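Local atomic coordinates of dehalogenase-like hydrolase (Ralstonia solanacearum, PDB entry 3UMB), a protein that probably catalyses the hydrolytic dehalogenation of small (S)-2-haloalkanoic acids to the corresponding (R)-2-hydroxyalkanoic acids, releasing a halide ion. Residues I4-F9 with A173-V178; D46-R51 with W65-D70; H144-D149 with P165-V170; A159-A164 with T189-T194. All coordinates share one frame; numbering follows the deposited sequence.

Contact 1 (I4-F9 with A173-V178); sequences IRAVVF and AQILFV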
loop_
_atom_site.group_PDB
_atom_site.type_symbol
_atom_site.label_atom_id
_atom_site.label_comp_id
_atom_site.label_asym_id
_atom_site.label_seq_id
_atom_site.Cartn_x
_atom_site.Cartn_y
_atom_site.Cartn_z
ATOM N N ILE A 4 7.543 27.101 -13.835
ATOM C CA ILE A 4 8.015 26.654 -12.505
ATOM C C ILE A 4 8.522 27.855 -11.745
ATOM O O ILE A 4 9.288 28.630 -12.292
ATOM C CB ILE A 4 9.209 25.687 -12.606
ATOM C CG1 ILE A 4 8.833 24.449 -13.411
ATOM C CG2 ILE A 4 9.742 25.300 -11.236
ATOM C CD1 ILE A 4 9.879 24.096 -14.487
ATOM N N ARG A 5 8.106 28.004 -10.494
ATOM C CA ARG A 5 8.602 29.069 -9.640
ATOM C C ARG A 5 9.179 28.601 -8.321
ATOM O O ARG A 5 9.535 29.428 -7.483
ATOM C CB ARG A 5 7.494 30.083 -9.381
ATOM C CG ARG A 5 6.744 30.447 -10.657
ATOM C CD ARG A 5 6.544 31.926 -10.797
ATOM N NE ARG A 5 5.801 32.447 -9.659
ATOM C CZ ARG A 5 4.898 33.422 -9.722
ATOM N NH1 ARG A 5 4.270 33.800 -8.602
ATOM N NH2 ARG A 5 4.606 34.014 -10.883
ATOM N N ALA A 6 9.271 27.282 -8.163
ATOM C CA ALA A 6 9.764 26.622 -6.964
ATOM C C ALA A 6 9.923 25.118 -7.244
ATOM O O ALA A 6 9.331 24.564 -8.161
ATOM C CB ALA A 6 8.831 26.879 -5.768
ATOM N N VAL A 7 10.752 24.449 -6.476
ATOM C CA VAL A 7 11.009 23.039 -6.737
ATOM C C VAL A 7 11.057 22.350 -5.392
ATOM O O VAL A 7 11.817 22.752 -4.507
ATOM C CB VAL A 7 12.322 22.839 -7.552
ATOM C CG1 VAL A 7 12.651 21.348 -7.809
ATOM C CG2 VAL A 7 12.228 23.630 -8.899
ATOM N N VAL A 8 10.217 21.332 -5.234
ATOM C CA VAL A 8 10.105 20.593 -3.968
ATOM C C VAL A 8 10.531 19.122 -4.173
ATOM O O VAL A 8 10.179 18.514 -5.179
ATOM C CB VAL A 8 8.662 20.692 -3.392
ATOM C CG1 VAL A 8 8.491 19.803 -2.166
ATOM C CG2 VAL A 8 8.337 22.172 -3.052
ATOM N N PHE A 9 11.295 18.605 -3.216
ATOM C CA PHE A 9 11.826 17.265 -3.246
ATOM C C PHE A 9 11.221 16.390 -2.160
ATOM O O PHE A 9 11.042 16.815 -1.035
ATOM C CB PHE A 9 13.350 17.279 -3.026
ATOM C CG PHE A 9 14.111 17.975 -4.112
ATOM C CD1 PHE A 9 14.409 19.336 -4.001
ATOM C CD2 PHE A 9 14.551 17.280 -5.219
ATOM C CE1 PHE A 9 15.128 19.990 -5.005
ATOM C CE2 PHE A 9 15.263 17.913 -6.252
ATOM C CZ PHE A 9 15.563 19.272 -6.143
ATOM N N ALA A 173 0.554 24.239 -9.762
ATOM C CA ALA A 173 1.011 24.265 -11.172
ATOM C C ALA A 173 2.369 24.925 -11.348
ATOM O O ALA A 173 3.096 24.616 -12.304
ATOM C CB ALA A 173 -0.003 24.917 -12.065
ATOM N N GLN A 174 2.735 25.785 -10.413
ATOM C CA GLN A 174 3.993 26.515 -10.513
ATOM C C GLN A 174 5.112 25.941 -9.639
ATOM O O GLN A 174 6.163 26.559 -9.507
ATOM C CB GLN A 174 3.756 27.996 -10.132
ATOM C CG GLN A 174 2.788 28.730 -11.089
ATOM C CD GLN A 174 2.357 30.113 -10.569
ATOM O OE1 GLN A 174 3.072 30.761 -9.783
ATOM N NE2 GLN A 174 1.176 30.569 -11.018
ATOM N N ILE A 175 4.877 24.796 -9.007
ATOM C CA ILE A 175 5.923 24.106 -8.248
ATOM C C ILE A 175 6.313 22.887 -9.062
ATOM O O ILE A 175 5.455 22.208 -9.617
ATOM C CB ILE A 175 5.447 23.727 -6.821
ATOM C CG1 ILE A 175 5.052 25.001 -6.054
ATOM C CG2 ILE A 175 6.528 22.969 -6.045
ATOM C CD1 ILE A 175 4.657 24.782 -4.588
ATOM N N LEU A 176 7.618 22.661 -9.206
ATOM C CA LEU A 176 8.101 21.397 -9.755
ATOM C C LEU A 176 8.280 20.414 -8.599
ATOM O O LEU A 176 9.047 20.649 -7.646
ATOM C CB LEU A 176 9.408 21.537 -10.537
ATOM C CG LEU A 176 9.929 20.206 -11.111
ATOM C CD1 LEU A 176 8.965 19.580 -12.142
ATOM C CD2 LEU A 176 11.319 20.400 -11.709
ATOM N N PHE A 177 7.562 19.304 -8.710
ATOM C CA PHE A 177 7.573 18.279 -7.690
ATOM C C PHE A 177 8.457 17.135 -8.158
ATOM O O PHE A 177 8.213 16.528 -9.200
ATOM C CB PHE A 177 6.154 17.785 -7.433
ATOM C CG PHE A 177 6.087 16.784 -6.338
ATOM C CD1 PHE A 177 5.951 17.192 -5.022
ATOM C CD2 PHE A 177 6.260 15.421 -6.613
ATOM C CE1 PHE A 177 5.952 16.237 -3.987
ATOM C CE2 PHE A 177 6.267 14.477 -5.609
ATOM C CZ PHE A 177 6.091 14.864 -4.283
ATOM N N VAL A 178 9.463 16.824 -7.356
ATOM C CA VAL A 178 10.452 15.803 -7.673
ATOM C C VAL A 178 10.413 14.658 -6.675
ATOM O O VAL A 178 10.507 14.872 -5.467
ATOM C CB VAL A 178 11.870 16.407 -7.653
ATOM C CG1 VAL A 178 12.927 15.325 -7.987
ATOM C CG2 VAL A 178 11.940 17.593 -8.631
#

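Contact 2 (D46-R51 with W65-D70); sequences DYTRIR and WDVTVD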
loop_
_atom_site.group_PDB
_atom_site.type_symbol
_atom_site.label_atom_id
_atom_site.label_comp_id
_atom_site.label_asym_id
_atom_site.label_seq_id
_atom_site.Cartn_x
_atom_site.Cartn_y
_atom_site.Cartn_z
ATOM N N ASP A 46 3.345 0.306 3.285
ATOM C CA ASP A 46 2.044 -0.277 3.457
ATOM C C ASP A 46 1.371 0.304 4.688
ATOM O O ASP A 46 0.189 0.634 4.631
ATOM C CB ASP A 46 2.149 -1.778 3.645
ATOM C CG ASP A 46 2.444 -2.502 2.364
ATOM O OD1 ASP A 46 2.482 -1.810 1.306
ATOM O OD2 ASP A 46 2.657 -3.749 2.454
ATOM N N TYR A 47 2.118 0.402 5.806
ATOM C CA TYR A 47 1.560 0.866 7.067
ATOM C C TYR A 47 1.146 2.323 7.027
ATOM O O TYR A 47 0.130 2.663 7.597
ATOM C CB TYR A 47 2.494 0.595 8.256
ATOM C CG TYR A 47 2.657 -0.880 8.663
ATOM C CD1 TYR A 47 1.844 -1.908 8.122
ATOM C CD2 TYR A 47 3.577 -1.254 9.630
ATOM C CE1 TYR A 47 2.010 -3.276 8.506
ATOM C CE2 TYR A 47 3.743 -2.621 10.023
ATOM C CZ TYR A 47 2.949 -3.605 9.469
ATOM O OH TYR A 47 3.106 -4.911 9.884
ATOM N N THR A 48 1.878 3.184 6.327
ATOM C CA THR A 48 1.446 4.604 6.224
ATOM C C THR A 48 0.115 4.703 5.461
ATOM O O THR A 48 -0.754 5.450 5.842
ATOM C CB THR A 48 2.477 5.465 5.501
ATOM O OG1 THR A 48 2.633 5.002 4.171
ATOM C CG2 THR A 48 3.839 5.456 6.219
ATOM N N ARG A 49 -0.027 3.942 4.378
ATOM C CA ARG A 49 -1.262 3.920 3.625
ATOM C C ARG A 49 -2.433 3.287 4.357
ATOM O O ARG A 49 -3.518 3.812 4.338
ATOM C CB ARG A 49 -1.061 3.168 2.345
ATOM C CG ARG A 49 -0.093 3.862 1.420
ATOM C CD ARG A 49 0.256 2.962 0.305
ATOM N NE ARG A 49 1.128 3.602 -0.659
ATOM C CZ ARG A 49 1.742 2.949 -1.640
ATOM N NH1 ARG A 49 1.607 1.610 -1.782
ATOM N NH2 ARG A 49 2.521 3.622 -2.469
ATOM N N ILE A 50 -2.210 2.147 4.994
ATOM C CA ILE A 50 -3.261 1.480 5.732
ATOM C C ILE A 50 -3.836 2.454 6.762
ATOM O O ILE A 50 -5.058 2.625 6.863
ATOM C CB ILE A 50 -2.725 0.198 6.444
ATOM C CG1 ILE A 50 -2.429 -0.881 5.439
ATOM C CG2 ILE A 50 -3.729 -0.320 7.530
ATOM C CD1 ILE A 50 -1.716 -2.056 6.043
ATOM N N ARG A 51 -2.951 3.066 7.539
ATOM C CA ARG A 51 -3.334 4.073 8.534
ATOM C C ARG A 51 -4.091 5.288 8.002
ATOM O O ARG A 51 -5.091 5.702 8.602
ATOM C CB ARG A 51 -2.083 4.570 9.276
ATOM C CG ARG A 51 -1.460 3.482 10.177
ATOM C CD ARG A 51 -0.247 3.972 10.990
ATOM N NE ARG A 51 0.185 2.996 11.990
ATOM C CZ ARG A 51 -0.409 2.786 13.158
ATOM N NH1 ARG A 51 -1.451 3.518 13.521
ATOM N NH2 ARG A 51 0.056 1.844 13.980
ATOM N N TRP A 65 8.617 7.696 12.079
ATOM C CA TRP A 65 9.688 7.070 12.812
ATOM C C TRP A 65 9.173 5.838 13.454
ATOM O O TRP A 65 9.734 4.756 13.293
ATOM C CB TRP A 65 10.209 7.997 13.922
ATOM C CG TRP A 65 11.252 7.319 14.811
ATOM C CD1 TRP A 65 11.034 6.680 16.011
ATOM C CD2 TRP A 65 12.653 7.222 14.560
ATOM N NE1 TRP A 65 12.217 6.189 16.509
ATOM C CE2 TRP A 65 13.226 6.516 15.634
ATOM C CE3 TRP A 65 13.486 7.685 13.539
ATOM C CZ2 TRP A 65 14.591 6.257 15.708
ATOM C CZ3 TRP A 65 14.833 7.410 13.598
ATOM C CH2 TRP A 65 15.381 6.722 14.693
ATOM N N ASP A 66 8.097 6.018 14.187
ATOM C CA ASP A 66 7.486 4.922 14.915
ATOM C C ASP A 66 6.874 3.889 13.956
ATOM O O ASP A 66 6.869 2.676 14.260
ATOM C CB ASP A 66 6.454 5.466 15.913
ATOM C CG ASP A 66 7.008 6.657 16.757
ATOM O OD1 ASP A 66 7.752 6.443 17.733
ATOM O OD2 ASP A 66 6.720 7.807 16.429
ATOM N N VAL A 67 6.338 4.356 12.818
ATOM C CA VAL A 67 5.879 3.445 11.771
ATOM C C VAL A 67 7.059 2.643 11.225
ATOM O O VAL A 67 6.885 1.492 10.836
ATOM C CB VAL A 67 5.111 4.163 10.593
ATOM C CG1 VAL A 67 4.878 3.184 9.404
ATOM C CG2 VAL A 67 3.749 4.821 11.114
ATOM N N THR A 68 8.254 3.257 11.173
ATOM C CA THR A 68 9.429 2.601 10.591
ATOM C C THR A 68 9.911 1.490 11.575
ATOM O O THR A 68 10.341 0.438 11.182
ATOM C CB THR A 68 10.514 3.625 10.201
ATOM O OG1 THR A 68 10.048 4.425 9.112
ATOM C CG2 THR A 68 11.819 2.952 9.786
ATOM N N VAL A 69 9.791 1.734 12.861
ATOM C CA VAL A 69 10.121 0.739 13.884
ATOM C C VAL A 69 9.143 -0.443 13.754
ATOM O O VAL A 69 9.572 -1.573 13.579
ATOM C CB VAL A 69 10.090 1.419 15.284
ATOM C CG1 VAL A 69 10.135 0.403 16.420
ATOM C CG2 VAL A 69 11.251 2.455 15.385
ATOM N N ASP A 70 7.836 -0.144 13.748
ATOM C CA ASP A 70 6.798 -1.156 13.518
ATOM C C ASP A 70 7.112 -2.030 12.302
ATOM O O ASP A 70 7.059 -3.251 12.376
ATOM C CB ASP A 70 5.442 -0.506 13.306
ATOM C CG ASP A 70 4.962 0.244 14.499
ATOM O OD1 ASP A 70 5.514 -0.035 15.570
ATOM O OD2 ASP A 70 4.076 1.133 14.361
HETATM O O HOH W 1 2.421 1.042 12.218
#

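Contact 3 (H144-D149 with P165-V170); sequences HVLSVD and PRAFGV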
loop_
_atom_site.group_PDB
_atom_site.type_symbol
_atom_site.label_atom_id
_atom_site.label_comp_id
_atom_site.label_asym_id
_atom_site.label_seq_id
_atom_site.Cartn_x
_atom_site.Cartn_y
_atom_site.Cartn_z
ATOM N N HIS A 144 12.020 25.727 2.777
ATOM C CA HIS A 144 11.043 24.994 3.609
ATOM C C HIS A 144 11.362 23.506 3.664
ATOM O O HIS A 144 11.674 22.901 2.666
ATOM C CB HIS A 144 9.622 25.207 3.086
ATOM C CG HIS A 144 9.245 26.649 2.864
ATOM N ND1 HIS A 144 8.781 27.466 3.881
ATOM C CD2 HIS A 144 9.231 27.407 1.736
ATOM C CE1 HIS A 144 8.497 28.659 3.385
ATOM N NE2 HIS A 144 8.760 28.652 2.088
ATOM N N VAL A 145 11.312 22.944 4.860
ATOM C CA VAL A 145 11.523 21.529 5.089
ATOM C C VAL A 145 10.205 21.071 5.751
ATOM O O VAL A 145 9.942 21.363 6.938
ATOM C CB VAL A 145 12.788 21.279 5.943
ATOM C CG1 VAL A 145 12.831 19.852 6.513
ATOM C CG2 VAL A 145 14.058 21.547 5.120
ATOM N N LEU A 146 9.366 20.410 4.948
ATOM C CA LEU A 146 7.979 20.115 5.309
ATOM C C LEU A 146 7.738 18.607 5.585
ATOM O O LEU A 146 8.290 17.727 4.942
ATOM C CB LEU A 146 7.036 20.649 4.211
ATOM C CG LEU A 146 7.262 22.121 3.774
ATOM C CD1 LEU A 146 6.646 22.383 2.470
ATOM C CD2 LEU A 146 6.705 23.122 4.810
ATOM N N SER A 147 6.924 18.342 6.592
ATOM C CA SER A 147 6.575 17.004 7.016
ATOM C C SER A 147 5.079 16.854 7.014
ATOM O O SER A 147 4.362 17.738 7.472
ATOM C CB SER A 147 7.065 16.788 8.427
ATOM O OG SER A 147 6.545 15.603 8.998
ATOM N N VAL A 148 4.615 15.708 6.559
ATOM C CA VAL A 148 3.204 15.366 6.624
ATOM C C VAL A 148 2.708 15.270 8.048
ATOM O O VAL A 148 1.540 15.080 8.295
ATOM C CB VAL A 148 2.944 14.016 5.945
ATOM C CG1 VAL A 148 3.503 14.022 4.528
ATOM C CG2 VAL A 148 3.547 12.849 6.818
ATOM N N ASP A 149 3.602 15.380 9.011
ATOM C CA ASP A 149 3.185 15.381 10.392
ATOM C C ASP A 149 2.251 16.565 10.774
ATOM O O ASP A 149 1.498 16.492 11.737
ATOM C CB ASP A 149 4.427 15.423 11.273
ATOM C CG ASP A 149 4.097 15.241 12.725
ATOM O OD1 ASP A 149 3.870 14.088 13.187
ATOM O OD2 ASP A 149 4.094 16.261 13.394
ATOM N N PRO A 165 2.177 23.941 -1.851
ATOM C CA PRO A 165 1.625 25.231 -2.254
ATOM C C PRO A 165 1.497 26.220 -1.089
ATOM O O PRO A 165 1.883 27.382 -1.259
ATOM C CB PRO A 165 0.287 24.857 -2.848
ATOM C CG PRO A 165 0.597 23.501 -3.492
ATOM C CD PRO A 165 1.417 22.827 -2.441
ATOM N N ARG A 166 1.058 25.760 0.092
ATOM C CA ARG A 166 0.857 26.668 1.229
ATOM C C ARG A 166 2.086 27.327 1.658
ATOM O O ARG A 166 2.082 28.525 1.821
ATOM C CB ARG A 166 0.324 25.988 2.484
ATOM C CG ARG A 166 -1.170 26.126 2.601
ATOM C CD ARG A 166 -1.645 26.220 4.069
ATOM N NE ARG A 166 -1.324 25.033 4.838
ATOM C CZ ARG A 166 -1.769 23.834 4.548
ATOM N NH1 ARG A 166 -2.558 23.646 3.493
ATOM N NH2 ARG A 166 -1.467 22.823 5.334
ATOM N N ALA A 167 3.125 26.539 1.924
ATOM C CA ALA A 167 4.413 27.088 2.388
ATOM C C ALA A 167 5.079 28.062 1.368
ATOM O O ALA A 167 5.691 29.037 1.775
ATOM C CB ALA A 167 5.370 25.975 2.751
ATOM N N PHE A 168 4.930 27.784 0.070
ATOM C CA PHE A 168 5.614 28.555 -0.979
ATOM C C PHE A 168 4.833 29.768 -1.495
ATOM O O PHE A 168 5.405 30.587 -2.204
ATOM C CB PHE A 168 6.042 27.633 -2.144
ATOM C CG PHE A 168 7.302 26.857 -1.831
ATOM C CD1 PHE A 168 8.541 27.364 -2.165
ATOM C CD2 PHE A 168 7.240 25.686 -1.083
ATOM C CE1 PHE A 168 9.693 26.679 -1.815
ATOM C CE2 PHE A 168 8.383 25.010 -0.722
ATOM C CZ PHE A 168 9.613 25.502 -1.086
ATOM N N GLY A 169 3.547 29.853 -1.146
ATOM C CA GLY A 169 2.688 30.931 -1.549
ATOM C C GLY A 169 2.392 30.904 -3.028
ATOM O O GLY A 169 1.993 31.927 -3.575
ATOM N N VAL A 170 2.563 29.739 -3.673
ATOM C CA VAL A 170 2.266 29.553 -5.104
ATOM C C VAL A 170 1.336 28.347 -5.352
ATOM O O VAL A 170 1.313 27.416 -4.555
ATOM C CB VAL A 170 3.568 29.387 -5.951
ATOM C CG1 VAL A 170 4.498 30.605 -5.748
ATOM C CG2 VAL A 170 4.306 28.103 -5.605
#

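Contact 4 (A159-A164 with T189-T194); sequences AAYALA and TWHGFT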
loop_
_atom_site.group_PDB
_atom_site.type_symbol
_atom_site.label_atom_id
_atom_site.label_comp_id
_atom_site.label_asym_id
_atom_site.label_seq_id
_atom_site.Cartn_x
_atom_site.Cartn_y
_atom_site.Cartn_z
ATOM N N ALA A 159 -4.077 16.388 1.655
ATOM C CA ALA A 159 -3.668 17.318 2.709
ATOM C C ALA A 159 -2.136 17.329 2.799
ATOM O O ALA A 159 -1.567 18.338 3.226
ATOM C CB ALA A 159 -4.280 16.934 4.077
ATOM N N ALA A 160 -1.497 16.204 2.452
ATOM C CA ALA A 160 -0.014 16.104 2.447
ATOM C C ALA A 160 0.557 16.882 1.288
ATOM O O ALA A 160 1.452 17.677 1.478
ATOM C CB ALA A 160 0.469 14.665 2.376
ATOM N N TYR A 161 0.039 16.656 0.085
ATOM C CA TYR A 161 0.497 17.403 -1.095
ATOM C C TYR A 161 0.243 18.916 -0.896
ATOM O O TYR A 161 1.127 19.759 -1.163
ATOM C CB TYR A 161 -0.140 16.874 -2.390
ATOM C CG TYR A 161 0.374 15.491 -2.807
ATOM C CD1 TYR A 161 1.755 15.257 -3.022
ATOM C CD2 TYR A 161 -0.501 14.441 -3.011
ATOM C CE1 TYR A 161 2.250 13.977 -3.381
ATOM C CE2 TYR A 161 -0.022 13.148 -3.384
ATOM C CZ TYR A 161 1.357 12.930 -3.564
ATOM O OH TYR A 161 1.798 11.672 -3.943
ATOM N N ALA A 162 -0.910 19.248 -0.318
ATOM C CA ALA A 162 -1.272 20.632 -0.152
ATOM C C ALA A 162 -0.293 21.424 0.676
ATOM O O ALA A 162 -0.311 22.637 0.576
ATOM C CB ALA A 162 -2.672 20.804 0.413
ATOM N N LEU A 163 0.533 20.779 1.483
ATOM C CA LEU A 163 1.476 21.525 2.302
ATOM C C LEU A 163 2.409 22.427 1.452
ATOM O O LEU A 163 2.801 23.497 1.905
ATOM C CB LEU A 163 2.299 20.613 3.268
ATOM C CG LEU A 163 1.590 19.937 4.459
ATOM C CD1 LEU A 163 2.414 18.779 5.056
ATOM C CD2 LEU A 163 1.225 20.928 5.530
ATOM N N ALA A 164 2.753 22.016 0.238
ATOM C CA ALA A 164 3.823 22.724 -0.480
ATOM C C ALA A 164 3.313 23.994 -1.142
ATOM O O ALA A 164 3.909 25.039 -0.950
ATOM C CB ALA A 164 4.552 21.837 -1.438
ATOM N N THR A 189 1.109 14.566 -9.681
ATOM C CA THR A 189 0.559 15.022 -10.929
ATOM C C THR A 189 -0.948 15.172 -10.838
ATOM O O THR A 189 -1.532 16.090 -11.435
ATOM C CB THR A 189 0.904 14.034 -12.062
ATOM O OG1 THR A 189 2.312 13.742 -12.028
ATOM C CG2 THR A 189 0.515 14.580 -13.437
ATOM N N TRP A 190 -1.603 14.255 -10.121
ATOM C CA TRP A 190 -3.050 14.337 -9.847
ATOM C C TRP A 190 -3.334 15.612 -9.050
ATOM O O TRP A 190 -4.283 16.288 -9.272
ATOM C CB TRP A 190 -3.533 13.119 -8.996
ATOM C CG TRP A 190 -3.838 11.834 -9.733
ATOM C CD1 TRP A 190 -4.213 11.690 -11.048
ATOM C CD2 TRP A 190 -3.858 10.505 -9.177
ATOM N NE1 TRP A 190 -4.408 10.364 -11.350
ATOM C CE2 TRP A 190 -4.222 9.621 -10.213
ATOM C CE3 TRP A 190 -3.570 9.975 -7.912
ATOM C CZ2 TRP A 190 -4.301 8.256 -10.020
ATOM C CZ3 TRP A 190 -3.649 8.614 -7.729
ATOM C CH2 TRP A 190 -4.015 7.773 -8.774
ATOM N N HIS A 191 -2.514 15.935 -8.093
ATOM C CA HIS A 191 -2.788 17.132 -7.301
ATOM C C HIS A 191 -2.644 18.431 -8.112
ATOM O O HIS A 191 -3.198 19.453 -7.753
ATOM C CB HIS A 191 -1.871 17.161 -6.096
ATOM C CG HIS A 191 -2.205 18.224 -5.088
ATOM N ND1 HIS A 191 -3.314 18.154 -4.273
ATOM C CD2 HIS A 191 -1.565 19.368 -4.753
ATOM C CE1 HIS A 191 -3.329 19.200 -3.466
ATOM N NE2 HIS A 191 -2.282 19.956 -3.739
ATOM N N GLY A 192 -1.914 18.365 -9.218
ATOM C CA GLY A 192 -1.743 19.499 -10.135
ATOM C C GLY A 192 -0.327 20.086 -10.206
ATOM O O GLY A 192 -0.167 21.178 -10.743
ATOM N N PHE A 193 0.681 19.418 -9.651
ATOM C CA PHE A 193 2.074 19.892 -9.790
ATOM C C PHE A 193 2.619 19.568 -11.154
ATOM O O PHE A 193 2.151 18.659 -11.825
ATOM C CB PHE A 193 3.049 19.223 -8.821
ATOM C CG PHE A 193 2.761 19.472 -7.377
ATOM C CD1 PHE A 193 3.331 20.548 -6.712
ATOM C CD2 PHE A 193 1.937 18.597 -6.655
ATOM C CE1 PHE A 193 3.071 20.770 -5.360
ATOM C CE2 PHE A 193 1.700 18.802 -5.319
ATOM C CZ PHE A 193 2.274 19.897 -4.659
ATOM N N THR A 194 3.651 20.300 -11.544
ATOM C CA THR A 194 4.523 19.836 -12.619
ATOM C C THR A 194 5.438 18.868 -11.917
ATOM O O THR A 194 6.071 19.225 -10.926
ATOM C CB THR A 194 5.421 20.965 -13.226
ATOM O OG1 THR A 194 4.605 22.069 -13.629
ATOM C CG2 THR A 194 6.215 20.425 -14.430
#

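Contact 1 (I4-F9 with A173-V178)
V7 pairs with L176, and F9 with V178, where strand 6-9 runs beside strand 175-178 with their axes 4.4 Å apart at closest approach and 21° from parallel. The pair illustrates how a Rossmann-like core, here that of the haloacid dehalogenase superfamily, is built: two inner strands far apart in sequence are zipped into one parallel sheet. The bonds step along the ladder in the parallel pattern, L176 serving V8 and A6 in turn: its N donates to A6 O, and its O receives V8 N at 2.8 Å. V178 N then continues to V8 O. Ahead of the regular strands, R5 N reaches Q174 O at 2.6 Å. On its other edge, strand 6-9 bonds to strand 118-122 through V7 and F9.

On both faces of this strand pair the contacts are apolar. On one, V8 CG2 meets I175 CG2 at 3.6 Å, the isoleucine branch standing anti to its own backbone N, and helix 163-168 covers the pair with F168. On the other, V7 CG2 lies 3.9 Å from L176 CB as the two chains run alongside each other. Further on, F9 also keeps alongside its neighbour and brings ring atom CD2 within 3.7 Å of V178 CB; L222 of helix 219-227 lies against F9, L176 and V178. At the exposed end, R5 and Q174 point the same way, their guanidinium and amide planes 60° apart, and Q174 OE1 hovers 3.1 Å above the centre of the R5 guanidinium plane instead of accepting a hydrogen bond from its edge.

Contact 2 (D46-R51 with W65-D70)
V67 presents its two methyl groups to different partners on helix 33-54, a division of labour set by a single torsion. With CG1 anti to the backbone N (chi1 170°), that methyl touches Y47 CB at 3.7 Å and T48 CG2 at 4.0 Å. CG2, beside the backbone N, instead takes R51 CD at 4.1 Å. The short helical segments 46-51 and 65-70 cross at 119° with axes 10.1 Å apart. Helices 33-54 and 64-78 probably belong to the helical cap domain that L-2-haloacid dehalogenases carry over their Rossmann-like core.

The Y47 ring turns its edge to the second helix, CE2 lying 4.1 Å from D70 C. Its hydroxyl continues past the contact to E206 and A207 of the second subunit. R51 slides past V67 in the opposite direction, extended from CG to NE, and then turns at chi4 (-78°), which brings the guanidinium alongside water 1. The water sits at its edge, in plane, accepting from R51 NE at 3.0 Å and donating to D70 OD2 at 2.7 Å.

R51 NH2 and D70 OD2 remain 4.1 Å apart, too far for a salt bridge. Each charge has a direct partner elsewhere: D70 OD2 pairs with K62, and R51 NH2 with D209 of the second subunit, while R51 NH1 is held by H60 O. Next to Y47 in the chain, D46 joins D42 at a magnesium ion. The chemistry thus implies a water-mediated link between buried opposite charges, probably stabilised by their mutual attraction and continuous with the polar contacts of the dimer interface.

Contact 3 (H144-D149 with P165-V170)
H144 and F168 both hold CG anti to the carbonyl carbon, with chi1 at -51° and -79°, and these torsions send the imidazole out from strand 144-147 and bring the end of the phenyl ring toward the strand. The rings meet as a T-shaped pair: planes 69° apart, centroids 4.5 Å apart, the histidine edge directed at the phenylalanine face. H144 CD2 is the atom that points in, standing 3.4 Å above the F168 plane over its centre.

The histidine is used a second time through its face. A167 CB lies 4.0 Å from the H144 ring centroid in a CH-pi contact, so the imidazole meets A167 with a face and F168 with an edge. H144 NE2 does approach A167 O at 3.1 Å, but the angle is too poor for a hydrogen bond. L146, two residues along the same strand, adds both branches to the same methyl, CD1 and CD2 each 3.8 Å from A167 CB.

F168 extends the packing inward, reaching A6, V8 and I175, and G169, just after the helix, leaves helical angles with a positive phi. The arrangement is characteristic of the Rossmann-like sheet of this superfamily: helix 163-168 belongs to the beta-alpha-beta crossover that leaves the edge strand 144-147, passes over the sheet and returns to it at strand 175-179.

Contact 4 (A159-A164 with T189-T194)
Y161 and H191 bring the two backbones nearest, their CA atoms 7.0 Å apart, where segment 159-164 passes the C-terminal end of helix 182-191. H191 holds CG anti to its backbone N (chi1 -171°), which extends the imidazole from the helix and lays its face against the tyrosine stem. Y161 CB stands 3.7 Å from the centroid of that ring and 12° off its normal, a CH-pi contact over the face. The far end of the imidazole lies by the backbone of the next residue, H191 NE2 being 3.8 Å from A162 N. NE2 is buried here with no partner in the model. A sodium ion lies about 3 Å from the H191 side chain, between nearest atoms. The tyrosine ring leads off elsewhere, its hydroxyl bonded to D184.

F193 meets the same CB beside the imidazole, its CE2 4.0 Å from Y161 CB. The phenyl edge is turned to the backbone, with Y161 O in the ring plane and 3.7 Å from CZ. A164 CB adds a looser apolar contact, 4.3 Å from F193 CE1.

Between H191 and F193 the helix ends at G192 (phi 113°), the C-prime residue of a Schellman motif, with F193 N bonded to A188 O and a weak bond from G192 N to T189 O; both rings come to Y161 CB. F193 then meets F177 and I175 on the sheet. Such a helix end is the return point of a beta-alpha-beta unit, here strand 175-179, helix 182-191 and strand 194-198 of the Rossmann-like core.

Contacts 1, 3 and 4 form one continuous block of the core, their centres 10 to 11 Å apart. V170 and P165 of contact 3 both pack on I175 of contact 1, and T194 of contact 4 extends the sheet beyond strand 175-178. Contacts 3 and 4 share helix 163-168, P165 touching F193 and L163 touching S147. Contact 2 lies on the opposite side of the chain's centre from contact 1, 27 Å between centres, and 21 to 22 Å from contacts 3 and 4, in the helical region that meets the second subunit. It holds D46 of a magnesium site, with the Y47 side chain about 9 Å from a magnesium ion, whereas the other three lie away from the annotated metal sites.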